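Local coordinates for 3-hydroxyisobutyryl-CoA hydrolase (Mycobacterium thermoresistibile, PDB 4HDT), which probably hydrolyses 3-hydroxyisobutyryl-CoA to free 3-hydroxyisobutyrate and coenzyme A, and belongs to the crotonase-like family, at residues I111-V116 and T133-M138; N25-I30 and T60-R65; A47-D52 and R103-Y108; G17-L22 and R200-D205. All blocks are in the same frame, centred on the assembly; numbering follows the deposited sequence.

Interaction 1: I111-V116 and T133-M138; sequences IMDGIV and TDTTKM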
loop_
_atom_site.group_PDB
_atom_site.type_symbol
_atom_site.label_atom_id
_atom_site.label_comp_id
_atom_site.label_asym_id
_atom_site.label_seq_id
_atom_site.Cartn_x
_atom_site.Cartn_y
_atom_site.Cartn_z
ATOM N N ILE A 111 4.871 -8.000 -10.043
ATOM C CA ILE A 111 4.819 -9.349 -9.464
ATOM C C ILE A 111 4.713 -9.255 -7.953
ATOM O O ILE A 111 5.702 -9.261 -7.222
ATOM C CB ILE A 111 6.028 -10.231 -9.866
ATOM C CG1 ILE A 111 6.286 -10.193 -11.379
ATOM C CG2 ILE A 111 5.852 -11.656 -9.334
ATOM C CD1 ILE A 111 5.160 -10.708 -12.211
ATOM N N MET A 112 3.464 -9.155 -7.500
ATOM C CA MET A 112 3.161 -8.941 -6.084
ATOM C C MET A 112 3.012 -10.316 -5.415
ATOM O O MET A 112 1.966 -10.708 -4.904
ATOM C CB MET A 112 1.893 -8.064 -5.988
ATOM C CG MET A 112 2.157 -6.607 -6.387
ATOM S SD MET A 112 0.776 -5.499 -6.068
ATOM C CE MET A 112 -0.284 -6.055 -7.380
ATOM N N ASP A 113 4.141 -10.995 -5.373
ATOM C CA ASP A 113 4.312 -12.319 -4.787
ATOM C C ASP A 113 4.687 -12.171 -3.325
ATOM O O ASP A 113 5.269 -11.181 -2.899
ATOM C CB ASP A 113 5.435 -12.981 -5.561
ATOM C CG ASP A 113 5.794 -14.334 -5.042
ATOM O OD1 ASP A 113 4.948 -15.175 -4.809
ATOM O OD2 ASP A 113 7.008 -14.551 -4.890
ATOM N N GLY A 114 4.277 -13.122 -2.511
ATOM C CA GLY A 114 4.669 -13.119 -1.110
ATOM C C GLY A 114 4.245 -11.882 -0.330
ATOM O O GLY A 114 3.175 -11.305 -0.557
ATOM N N ILE A 115 5.095 -11.441 0.568
ATOM C CA ILE A 115 4.790 -10.268 1.398
ATOM C C ILE A 115 4.793 -8.991 0.531
ATOM O O ILE A 115 5.785 -8.675 -0.103
ATOM C CB ILE A 115 5.828 -10.144 2.537
ATOM C CG1 ILE A 115 5.691 -11.322 3.510
ATOM C CG2 ILE A 115 5.669 -8.832 3.284
ATOM C CD1 ILE A 115 6.843 -11.454 4.490
ATOM N N VAL A 116 3.688 -8.260 0.534
ATOM C CA VAL A 116 3.553 -7.022 -0.221
ATOM C C VAL A 116 2.755 -6.052 0.670
ATOM O O VAL A 116 1.530 -6.168 0.839
ATOM C CB VAL A 116 2.776 -7.250 -1.540
ATOM C CG1 VAL A 116 2.733 -5.948 -2.326
ATOM C CG2 VAL A 116 3.373 -8.354 -2.426
ATOM N N THR A 133 -0.062 -14.163 -6.330
ATOM C CA THR A 133 0.203 -15.590 -6.355
ATOM C C THR A 133 -0.458 -16.267 -5.155
ATOM O O THR A 133 -1.130 -15.603 -4.351
ATOM C CB THR A 133 1.719 -15.890 -6.246
ATOM O OG1 THR A 133 2.163 -15.610 -4.886
ATOM C CG2 THR A 133 2.536 -15.070 -7.227
ATOM N N ASP A 134 -0.214 -17.565 -5.005
ATOM C CA ASP A 134 -0.741 -18.290 -3.878
ATOM C C ASP A 134 -0.001 -18.021 -2.553
ATOM O O ASP A 134 -0.414 -18.568 -1.510
ATOM C CB ASP A 134 -0.815 -19.784 -4.160
ATOM C CG ASP A 134 0.476 -20.375 -4.658
ATOM O OD1 ASP A 134 1.412 -19.605 -4.948
ATOM O OD2 ASP A 134 0.556 -21.628 -4.770
ATOM N N THR A 135 1.093 -17.264 -2.600
ATOM C CA THR A 135 1.817 -16.898 -1.365
ATOM C C THR A 135 1.606 -15.449 -1.006
ATOM O O THR A 135 2.123 -14.979 0.023
ATOM C CB THR A 135 3.339 -17.149 -1.493
ATOM O OG1 THR A 135 3.875 -16.225 -2.473
ATOM C CG2 THR A 135 3.601 -18.610 -1.896
ATOM N N THR A 136 0.917 -14.681 -1.875
ATOM C CA THR A 136 0.687 -13.272 -1.577
ATOM C C THR A 136 0.062 -13.036 -0.192
ATOM O O THR A 136 -0.960 -13.672 0.164
ATOM C CB THR A 136 -0.178 -12.636 -2.686
ATOM O OG1 THR A 136 0.520 -12.772 -3.947
ATOM C CG2 THR A 136 -0.525 -11.164 -2.375
ATOM N N LYS A 137 0.713 -12.166 0.588
ATOM C CA LYS A 137 0.211 -11.669 1.877
ATOM C C LYS A 137 0.298 -10.166 1.783
ATOM O O LYS A 137 1.377 -9.576 1.969
ATOM C CB LYS A 137 1.001 -12.260 3.059
ATOM C CG LYS A 137 0.793 -13.781 3.113
ATOM C CD LYS A 137 1.413 -14.441 4.314
ATOM C CE LYS A 137 1.167 -15.950 4.304
ATOM N NZ LYS A 137 2.012 -16.689 3.283
ATOM N N MET A 138 -0.844 -9.545 1.452
ATOM C CA MET A 138 -0.896 -8.111 1.149
ATOM C C MET A 138 -1.566 -7.379 2.280
ATOM O O MET A 138 -2.521 -7.870 2.861
ATOM C CB MET A 138 -1.633 -7.872 -0.179
ATOM C CG MET A 138 -1.557 -6.431 -0.703
ATOM S SD MET A 138 -2.280 -6.191 -2.347
ATOM C CE MET A 138 -1.245 -7.159 -3.397
#
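I115 pairs with K137 and V116 with M138 in a two-residue parallel ladder, held by backbone bonds from K137 N to G114 O (2.8 Å) and from V116 N to K137 O (3.0 Å). Ahead of the ladder three threonine hydroxyls of 133-136 hold the loop from M112 to G114, where G114 has a positive phi. T136 OG1 donates to M112 O at 2.7 Å, lying in the plane of that carbonyl, and itself receives T133 N in a nearly straight bond (2.8 Å, 173°). This hydroxyl thus relays between the two segments, and the two bonds fix its rotation. T133 OG1 sits over its own main chain, between N and the carbonyl carbon (chi1 72°). There it accepts from T135 N, making an ST turn, and donates to D113 OD1 at 2.8 Å, on the lone pair turned away from OD2. CG of D113 lies anti to the backbone N, which carries the carboxylate to the threonines. OD1 also bonds ND1 of H192, whose other ring nitrogen binds zinc, making D113 a second-shell residue that would orient the imidazole and may polarise it. A weak bond from G114 N to T135 OG1 (3.1 Å) adds to the net. On the buried side the methyl of M138 reaches the sulfur of M112, CE to SD 3.7 Å. Around this, M112 and M138 pack on V132 of strand 129-132, M138 also meets F175 and F185, and I111 and T133 face helix 195-205.

Interaction 2: N25-I30 and T60-R65; sequences NRPKAI and TGAGER. With ZN (zinc ion), chain C.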
loop_
_atom_site.group_PDB
_atom_site.type_symbol
_atom_site.label_atom_id
_atom_site.label_comp_id
_atom_site.label_asym_id
_atom_site.label_seq_id
_atom_site.Cartn_x
_atom_site.Cartn_y
_atom_site.Cartn_z
ATOM N N ASN A 25 16.034 -4.963 -4.630
ATOM C CA ASN A 25 17.164 -5.848 -4.269
ATOM C C ASN A 25 17.754 -5.508 -2.907
ATOM O O ASN A 25 18.950 -5.234 -2.784
ATOM C CB ASN A 25 18.236 -5.815 -5.372
ATOM C CG ASN A 25 19.346 -6.817 -5.150
ATOM O OD1 ASN A 25 19.102 -7.958 -4.694
ATOM N ND2 ASN A 25 20.577 -6.396 -5.407
ATOM N N ARG A 26 16.928 -5.602 -1.881
ATOM C CA ARG A 26 17.388 -5.648 -0.496
ATOM C C ARG A 26 16.718 -6.865 0.161
ATOM O O ARG A 26 15.889 -6.733 1.059
ATOM C CB ARG A 26 17.046 -4.361 0.232
ATOM C CG ARG A 26 17.537 -3.110 -0.498
ATOM C CD ARG A 26 17.785 -1.924 0.413
ATOM N NE ARG A 26 16.734 -1.704 1.361
ATOM C CZ ARG A 26 16.870 -1.145 2.558
ATOM N NH1 ARG A 26 15.786 -1.003 3.313
ATOM N NH2 ARG A 26 18.044 -0.663 2.970
ATOM N N PRO A 27 17.058 -8.063 -0.318
ATOM C CA PRO A 27 16.248 -9.211 0.156
ATOM C C PRO A 27 16.326 -9.510 1.667
ATOM O O PRO A 27 15.361 -10.043 2.221
ATOM C CB PRO A 27 16.775 -10.374 -0.671
ATOM C CG PRO A 27 18.112 -9.957 -1.142
ATOM C CD PRO A 27 17.997 -8.459 -1.369
ATOM N N LYS A 28 17.447 -9.168 2.313
ATOM C CA LYS A 28 17.537 -9.380 3.756
ATOM C C LYS A 28 16.523 -8.494 4.525
ATOM O O LYS A 28 16.127 -8.875 5.638
ATOM C CB LYS A 28 18.962 -9.182 4.257
ATOM C CG LYS A 28 19.906 -10.251 3.737
ATOM C CD LYS A 28 21.363 -9.991 4.071
ATOM C CE LYS A 28 22.243 -11.045 3.425
ATOM N NZ LYS A 28 23.629 -11.015 3.976
ATOM N N ALA A 29 16.052 -7.398 3.904
ATOM C CA ALA A 29 15.026 -6.488 4.454
ATOM C C ALA A 29 13.645 -6.681 3.753
ATOM O O ALA A 29 12.792 -5.793 3.790
ATOM C CB ALA A 29 15.467 -5.031 4.322
ATOM N N ILE A 30 13.490 -7.802 3.064
ATOM C CA ILE A 30 12.313 -8.069 2.236
ATOM C C ILE A 30 12.063 -6.870 1.336
ATOM O O ILE A 30 10.937 -6.409 1.109
ATOM C CB ILE A 30 11.073 -8.522 3.016
ATOM C CG1 ILE A 30 11.453 -9.519 4.128
ATOM C CG2 ILE A 30 10.091 -9.170 2.063
ATOM C CD1 ILE A 30 10.247 -10.020 4.914
ATOM N N THR A 60 9.795 -6.739 -10.168
ATOM C CA THR A 60 9.867 -7.913 -9.297
ATOM C C THR A 60 10.763 -7.583 -8.090
ATOM O O THR A 60 11.355 -6.520 -8.014
ATOM C CB THR A 60 10.436 -9.160 -10.001
ATOM O OG1 THR A 60 11.818 -8.954 -10.338
ATOM C CG2 THR A 60 9.731 -9.487 -11.223
ATOM N N GLY A 61 10.793 -8.483 -7.128
ATOM C CA GLY A 61 11.678 -8.392 -5.959
ATOM C C GLY A 61 12.601 -9.582 -5.832
ATOM O O GLY A 61 12.243 -10.713 -6.195
ATOM N N ALA A 62 13.815 -9.343 -5.315
ATOM C CA ALA A 62 14.782 -10.409 -5.180
ATOM C C ALA A 62 14.371 -11.291 -4.007
ATOM O O ALA A 62 13.627 -10.857 -3.147
ATOM C CB ALA A 62 16.149 -9.828 -4.957
ATOM N N GLY A 63 14.895 -12.514 -3.985
ATOM C CA GLY A 63 14.601 -13.444 -2.904
ATOM C C GLY A 63 13.264 -14.144 -3.105
ATOM O O GLY A 63 12.716 -14.222 -4.213
ATOM N N GLU A 64 12.768 -14.695 -2.013
ATOM C CA GLU A 64 11.686 -15.659 -2.055
ATOM C C GLU A 64 10.500 -15.251 -1.192
ATOM O O GLU A 64 9.469 -15.859 -1.307
ATOM C CB GLU A 64 12.222 -17.007 -1.539
ATOM C CG GLU A 64 13.186 -17.702 -2.482
ATOM C CD GLU A 64 12.527 -18.212 -3.725
ATOM O OE1 GLU A 64 11.281 -18.397 -3.662
ATOM O OE2 GLU A 64 13.201 -18.367 -4.765
ATOM N N ARG A 65 10.659 -14.276 -0.291
ATOM C CA ARG A 65 9.650 -13.995 0.745
ATOM C C ARG A 65 8.639 -12.920 0.379
ATOM O O ARG A 65 7.611 -12.811 1.028
ATOM C CB ARG A 65 10.340 -13.591 2.049
ATOM C CG ARG A 65 11.239 -14.685 2.630
ATOM C CD ARG A 65 12.047 -14.198 3.826
ATOM N NE ARG A 65 11.192 -13.974 4.988
ATOM C CZ ARG A 65 11.494 -13.215 6.037
ATOM N NH1 ARG A 65 12.652 -12.545 6.087
ATOM N NH2 ARG A 65 10.617 -13.129 7.042
HETATM ZN ZN ZN C . 10.219 -19.039 -5.127
HETATM O O HOH W 1 14.992 -12.488 4.567
HETATM O O HOH W 2 10.655 -17.971 -6.799
#
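R65 NH1 donates to a water at 2.8 Å, and the same water makes a weak, long bond to P27 O (3.4 Å). The water lies in the guanidinium plane, at its edge, and so links the two loops. R65 was modelled in two conformers; this geometry belongs to one of them. Over one face of that guanidinium comes the terminal methyl of I30: CD1 stands above the centre of the group, 3.6 Å from CZ, and the two side chains cross at about a right angle. A bend at chi3 (70°) in the arginine chain and an extended isoleucine (chi2 -179°) bring plane and methyl together. Farther along, the A62 methyl faces both N25 and P27. Its CB touches the amide oxygen, N25 OD1, at 3.5 Å, and the P27 ring, CD, at 4.3 Å; only the second contact is apolar. The N25 amide is held from elsewhere, ND2 donating to E9 O, while A62 O accepts from the N31 side chain. The CB of E64 is directed away from the 25-30 loop, and its carboxylate binds zinc through OE1 at 1.9 Å, with a water and H192 as further ligands. The two loops leave the ends of strands 19-24 and 56-61, adjacent and parallel, with helix 35-49 between them in the chain: a beta-alpha-beta crossover of the crotonase fold. In crotonase relatives, loops of this kind border the acyl-CoA pocket.

Interaction 3: A47-D52 and R103-Y108; sequences AWENDD and RYPKPY. With ZN (zinc ion), chain B.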
loop_
_atom_site.group_PDB
_atom_site.type_symbol
_atom_site.label_atom_id
_atom_site.label_comp_id
_atom_site.label_asym_id
_atom_site.label_seq_id
_atom_site.Cartn_x
_atom_site.Cartn_y
_atom_site.Cartn_z
ATOM N N ALA A 47 13.039 7.672 -18.219
ATOM C CA ALA A 47 13.923 7.422 -19.348
ATOM C C ALA A 47 13.338 6.465 -20.373
ATOM O O ALA A 47 13.526 6.647 -21.573
ATOM C CB ALA A 47 15.258 6.898 -18.870
ATOM N N TRP A 48 12.592 5.465 -19.907
ATOM C CA TRP A 48 12.046 4.456 -20.792
ATOM C C TRP A 48 10.745 4.880 -21.471
ATOM O O TRP A 48 10.319 4.257 -22.457
ATOM C CB TRP A 48 11.764 3.184 -20.016
ATOM C CG TRP A 48 12.980 2.456 -19.555
ATOM C CD1 TRP A 48 14.239 2.487 -20.128
ATOM C CD2 TRP A 48 13.068 1.541 -18.461
ATOM N NE1 TRP A 48 15.092 1.658 -19.431
ATOM C CE2 TRP A 48 14.393 1.052 -18.427
ATOM C CE3 TRP A 48 12.156 1.077 -17.521
ATOM C CZ2 TRP A 48 14.816 0.120 -17.463
ATOM C CZ3 TRP A 48 12.573 0.175 -16.589
ATOM C CH2 TRP A 48 13.890 -0.302 -16.571
ATOM N N GLU A 49 10.106 5.902 -20.929
ATOM C CA GLU A 49 8.737 6.249 -21.369
ATOM C C GLU A 49 8.631 6.497 -22.881
ATOM O O GLU A 49 7.669 6.018 -23.536
ATOM C CB GLU A 49 8.247 7.464 -20.611
ATOM C CG GLU A 49 6.749 7.764 -20.782
ATOM C CD GLU A 49 6.208 8.684 -19.708
ATOM O OE1 GLU A 49 7.009 9.230 -18.920
ATOM O OE2 GLU A 49 4.964 8.888 -19.624
ATOM N N ASN A 50 9.587 7.246 -23.414
ATOM C CA ASN A 50 9.611 7.582 -24.859
ATOM C C ASN A 50 10.704 6.867 -25.665
ATOM O O ASN A 50 11.062 7.290 -26.786
ATOM C CB ASN A 50 9.722 9.099 -25.024
ATOM C CG ASN A 50 8.589 9.837 -24.334
ATOM O OD1 ASN A 50 8.801 10.538 -23.350
ATOM N ND2 ASN A 50 7.392 9.651 -24.814
ATOM N N ASP A 51 11.223 5.780 -25.095
ATOM C CA ASP A 51 12.207 4.949 -25.736
ATOM C C ASP A 51 11.526 3.763 -26.412
ATOM O O ASP A 51 11.032 2.840 -25.747
ATOM C CB ASP A 51 13.224 4.473 -24.693
ATOM C CG ASP A 51 14.358 3.647 -25.298
ATOM O OD1 ASP A 51 14.264 3.228 -26.465
ATOM O OD2 ASP A 51 15.340 3.418 -24.579
ATOM N N ASP A 52 11.528 3.784 -27.754
ATOM C CA ASP A 52 10.872 2.746 -28.541
ATOM C C ASP A 52 11.415 1.351 -28.383
ATOM O O ASP A 52 10.731 0.406 -28.746
ATOM C CB ASP A 52 10.892 3.109 -30.031
ATOM C CG ASP A 52 9.949 4.228 -30.365
ATOM O OD1 ASP A 52 9.284 4.763 -29.448
ATOM O OD2 ASP A 52 9.857 4.576 -31.576
ATOM N N ARG A 103 -0.453 6.453 -14.131
ATOM C CA ARG A 103 -0.652 7.030 -15.466
ATOM C C ARG A 103 0.085 6.342 -16.588
ATOM O O ARG A 103 -0.081 6.696 -17.754
ATOM C CB ARG A 103 -0.044 8.462 -15.472
ATOM C CG ARG A 103 -0.819 9.410 -14.644
ATOM C CD ARG A 103 -0.391 10.846 -14.936
ATOM N NE ARG A 103 1.052 11.112 -14.946
ATOM C CZ ARG A 103 1.794 11.394 -13.858
ATOM N NH1 ARG A 103 1.270 11.465 -12.643
ATOM N NH2 ARG A 103 3.070 11.623 -13.992
ATOM N N TYR A 104 1.045 5.491 -16.239
ATOM C CA TYR A 104 2.087 5.121 -17.208
ATOM C C TYR A 104 1.493 4.596 -18.546
ATOM O O TYR A 104 0.590 3.756 -18.554
ATOM C CB TYR A 104 3.023 4.079 -16.637
ATOM C CG TYR A 104 4.458 4.110 -17.199
ATOM C CD1 TYR A 104 5.257 5.240 -17.078
ATOM C CD2 TYR A 104 4.974 3.021 -17.896
ATOM C CE1 TYR A 104 6.529 5.285 -17.597
ATOM C CE2 TYR A 104 6.253 3.029 -18.400
ATOM C CZ TYR A 104 7.045 4.167 -18.246
ATOM O OH TYR A 104 8.324 4.207 -18.763
ATOM N N PRO A 105 1.980 5.116 -19.665
ATOM C CA PRO A 105 1.361 4.752 -20.941
ATOM C C PRO A 105 1.666 3.329 -21.419
ATOM O O PRO A 105 0.795 2.705 -22.088
ATOM C CB PRO A 105 1.871 5.844 -21.896
ATOM C CG PRO A 105 3.173 6.273 -21.318
ATOM C CD PRO A 105 2.985 6.178 -19.829
ATOM N N LYS A 106 2.801 2.746 -21.003
ATOM C CA LYS A 106 3.215 1.411 -21.440
ATOM C C LYS A 106 2.780 0.347 -20.398
ATOM O O LYS A 106 2.605 0.667 -19.248
ATOM C CB LYS A 106 4.734 1.390 -21.631
ATOM C CG LYS A 106 5.172 2.298 -22.779
ATOM C CD LYS A 106 6.694 2.389 -22.875
ATOM C CE LYS A 106 7.080 3.100 -24.155
ATOM N NZ LYS A 106 8.552 3.271 -24.392
ATOM N N PRO A 107 2.624 -0.909 -20.823
ATOM C CA PRO A 107 2.323 -1.988 -19.851
ATOM C C PRO A 107 3.343 -1.960 -18.699
ATOM O O PRO A 107 4.545 -1.860 -18.941
ATOM C CB PRO A 107 2.505 -3.253 -20.684
ATOM C CG PRO A 107 2.133 -2.820 -22.069
ATOM C CD PRO A 107 2.760 -1.448 -22.183
ATOM N N TYR A 108 2.832 -2.077 -17.482
ATOM C CA TYR A 108 3.640 -2.099 -16.263
ATOM C C TYR A 108 3.104 -3.318 -15.507
ATOM O O TYR A 108 1.974 -3.318 -14.980
ATOM C CB TYR A 108 3.480 -0.800 -15.461
ATOM C CG TYR A 108 4.262 -0.686 -14.159
ATOM C CD1 TYR A 108 3.839 -1.325 -13.010
ATOM C CD2 TYR A 108 5.395 0.129 -14.061
ATOM C CE1 TYR A 108 4.525 -1.195 -11.805
ATOM C CE2 TYR A 108 6.085 0.249 -12.887
ATOM C CZ TYR A 108 5.641 -0.381 -11.743
ATOM O OH TYR A 108 6.317 -0.251 -10.539
HETATM ZN ZN ZN B . 4.619 9.859 -17.997
HETATM O O HOH W 3 8.265 4.651 -26.844
#
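K106 NZ donates to W48 O at 2.8 Å, nearly in line with the carbonyl (C=O...N 160°), and more weakly to E49 O at 3.0 Å. The same ammonium reaches V54 O and gives a further bond to a water that donates to D52 OD1, so it is held among main-chain carbonyls where helix 35-49 runs out. There a positive charge should suit the negative end of the helix dipole. W48 O also accepts D51 N from its own segment. The lysine chain is fully extended beyond CG, which spans the gap from its loop to the helix end. The second polar centre is E49: OE2 binds zinc at 1.9 Å, whereas OE1 stays at a longer 2.6 Å, giving a lopsided grip. With CG anti to the backbone N (chi1 -169°), the glutamate runs past the ring of Y104 in the opposite direction, CD 4.0 Å from Y104 CE1 and the carboxylate and ring planes 38° apart. P105 crosses the same chain at about a right angle, its CD 3.4 Å from E49 OE2. The Y104 hydroxyl is bonded to L45 O, one turn back in the helix, and lies 3.8 Å from W48 CB. H100, edge-to-face with the Y104 ring, and E351 complete the zinc site, which thereby joins the ends of helices 35-49 and 85-103 to the carboxy-terminal residues.

Interaction 4: G17-L22 and R200-D205; sequences GGVGLL and RAVIAD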
loop_
_atom_site.group_PDB
_atom_site.type_symbol
_atom_site.label_atom_id
_atom_site.label_comp_id
_atom_site.label_asym_id
_atom_site.label_seq_id
_atom_site.Cartn_x
_atom_site.Cartn_y
_atom_site.Cartn_z
ATOM N N GLY A 17 14.492 -8.333 -24.017
ATOM C CA GLY A 17 13.317 -8.628 -24.829
ATOM C C GLY A 17 12.361 -7.478 -24.957
ATOM O O GLY A 17 11.175 -7.674 -25.060
ATOM N N GLY A 18 12.881 -6.258 -24.918
ATOM C CA GLY A 18 12.042 -5.097 -24.978
ATOM C C GLY A 18 11.349 -4.754 -23.668
ATOM O O GLY A 18 10.565 -3.824 -23.627
ATOM N N VAL A 19 11.678 -5.472 -22.596
ATOM C CA VAL A 19 11.089 -5.236 -21.282
ATOM C C VAL A 19 12.097 -4.579 -20.351
ATOM O O VAL A 19 13.201 -5.098 -20.145
ATOM C CB VAL A 19 10.600 -6.547 -20.657
ATOM C CG1 VAL A 19 9.866 -6.295 -19.330
ATOM C CG2 VAL A 19 9.720 -7.283 -21.623
ATOM N N GLY A 20 11.737 -3.420 -19.824
ATOM C CA GLY A 20 12.478 -2.757 -18.775
ATOM C C GLY A 20 12.245 -3.471 -17.446
ATOM O O GLY A 20 11.126 -3.514 -16.941
ATOM N N LEU A 21 13.325 -3.994 -16.874
ATOM C CA LEU A 21 13.256 -4.813 -15.656
ATOM C C LEU A 21 13.721 -3.989 -14.474
ATOM O O LEU A 21 14.840 -3.434 -14.484
ATOM C CB LEU A 21 14.124 -6.068 -15.818
ATOM C CG LEU A 21 13.839 -6.882 -17.066
ATOM C CD1 LEU A 21 14.980 -7.861 -17.311
ATOM C CD2 LEU A 21 12.501 -7.582 -16.950
ATOM N N LEU A 22 12.882 -3.902 -13.471
ATOM C CA LEU A 22 13.213 -3.276 -12.205
ATOM C C LEU A 22 13.097 -4.369 -11.154
ATOM O O LEU A 22 12.002 -4.833 -10.901
ATOM C CB LEU A 22 12.256 -2.117 -11.904
ATOM C CG LEU A 22 12.345 -0.964 -12.895
ATOM C CD1 LEU A 22 11.217 0.021 -12.644
ATOM C CD2 LEU A 22 13.716 -0.298 -12.750
ATOM N N ARG A 200 9.764 -15.230 -17.374
ATOM C CA ARG A 200 10.527 -15.563 -18.570
ATOM C C ARG A 200 9.675 -15.396 -19.832
ATOM O O ARG A 200 10.195 -14.966 -20.856
ATOM C CB ARG A 200 11.105 -16.990 -18.493
ATOM C CG ARG A 200 12.146 -17.150 -17.375
ATOM C CD ARG A 200 12.839 -18.503 -17.365
ATOM N NE ARG A 200 11.989 -19.662 -17.019
ATOM C CZ ARG A 200 11.834 -20.189 -15.794
ATOM N NH1 ARG A 200 12.399 -19.651 -14.711
ATOM N NH2 ARG A 200 11.050 -21.241 -15.633
ATOM N N ALA A 201 8.391 -15.744 -19.745
ATOM C CA ALA A 201 7.473 -15.655 -20.907
ATOM C C ALA A 201 7.125 -14.209 -21.282
ATOM O O ALA A 201 6.943 -13.909 -22.452
ATOM C CB ALA A 201 6.197 -16.459 -20.667
ATOM N N VAL A 202 7.031 -13.323 -20.292
ATOM C CA VAL A 202 6.808 -11.883 -20.555
ATOM C C VAL A 202 7.959 -11.355 -21.394
ATOM O O VAL A 202 7.780 -10.653 -22.380
ATOM C CB VAL A 202 6.712 -11.056 -19.246
ATOM C CG1 VAL A 202 6.688 -9.555 -19.528
ATOM C CG2 VAL A 202 5.497 -11.466 -18.418
ATOM N N ILE A 203 9.165 -11.758 -21.015
ATOM C CA ILE A 203 10.355 -11.303 -21.691
ATOM C C ILE A 203 10.481 -11.908 -23.103
ATOM O O ILE A 203 10.945 -11.251 -24.031
ATOM C CB ILE A 203 11.603 -11.640 -20.847
ATOM C CG1 ILE A 203 11.618 -10.770 -19.573
ATOM C CG2 ILE A 203 12.894 -11.420 -21.636
ATOM C CD1 ILE A 203 12.554 -11.275 -18.489
ATOM N N ALA A 204 10.053 -13.151 -23.253
ATOM C CA ALA A 204 10.275 -13.889 -24.500
ATOM C C ALA A 204 9.102 -13.757 -25.468
ATOM O O ALA A 204 9.304 -13.553 -26.665
ATOM C CB ALA A 204 10.552 -15.351 -24.178
ATOM N N ASP A 205 7.878 -13.858 -24.943
ATOM C CA ASP A 205 6.654 -13.953 -25.767
ATOM C C ASP A 205 5.679 -12.779 -25.588
ATOM O O ASP A 205 4.732 -12.622 -26.374
ATOM C CB ASP A 205 5.919 -15.255 -25.432
ATOM C CG ASP A 205 6.845 -16.460 -25.405
ATOM O OD1 ASP A 205 7.650 -16.573 -26.349
ATOM O OD2 ASP A 205 6.781 -17.257 -24.424
HETATM O O HOH W 4 8.832 -9.057 -24.575
#
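V19, L21 and I203 form the apolar centre of this contact, where strand 19-24 faces the last turns of helix 195-205. The short segment axes approach to 9.6 Å and run nearly antiparallel, at 154°. The isoleucine has CG1 anti to its carbonyl carbon and an extended end (chi2 163°), which pushes CD1 out along the helix flank. L21 sets off from the strand obliquely to the helix, but its first torsion puts CG anti to the carbonyl carbon and swings the isobutyl end round. Its CD2 then meets I203 CD1 at 4.0 Å, a methyl-to-methyl touch in which the two chains cross at about a right angle. In V19 the branches divide the work: CG1 lies anti to the backbone N (chi1 -175°), and the other branch, CG2, beside that nitrogen, does the touching. CG2 is 4.0 Å from V202 O, 4.1 Å from I203 CA and 4.3 Å from V202 CG1, so it rests on helix main chain as much as on side chains. At the edge G17 CA comes within 3.6 Å of I203 O; a water 2.8 Å from G17 O bridges to V202 O, although nearby acceptors outnumber its protons. G17 and G18, both with positive phi, form the tight type I' turn between strands 11-16 and 19-24. V19 and L21 also touch L58 of strand 56-61, while V202 meets A210 of helix 207-214. The arrangement is a helix packed on one face of the mixed sheet, beside the hairpin turn that joins strands 11-16 and 19-24, in a crotonase-like fold.

In the fold
Interactions 1, 2 and 4 share one mixed sheet: strands 19-24, 56-61 and 108-112 lie side by side, with T60 N 3.0 Å from L22 O between interactions 4 and 2. Interactions 1 and 2, centres 12 Å apart, also touch directly: I115 N lies 2.9 Å from R65 O, and I115 CD1 packs on I30 CD1 at 3.7 Å. One zinc site unites them, since E64 of interaction 2 and H192 bind the ion and D113 of interaction 1 supports H192. Interaction 3 holds a separate zinc site, its centre about 25 Å from those of interactions 1 and 2. W48 connects it to interaction 4, CH2 resting 3.6 Å from G20 CA.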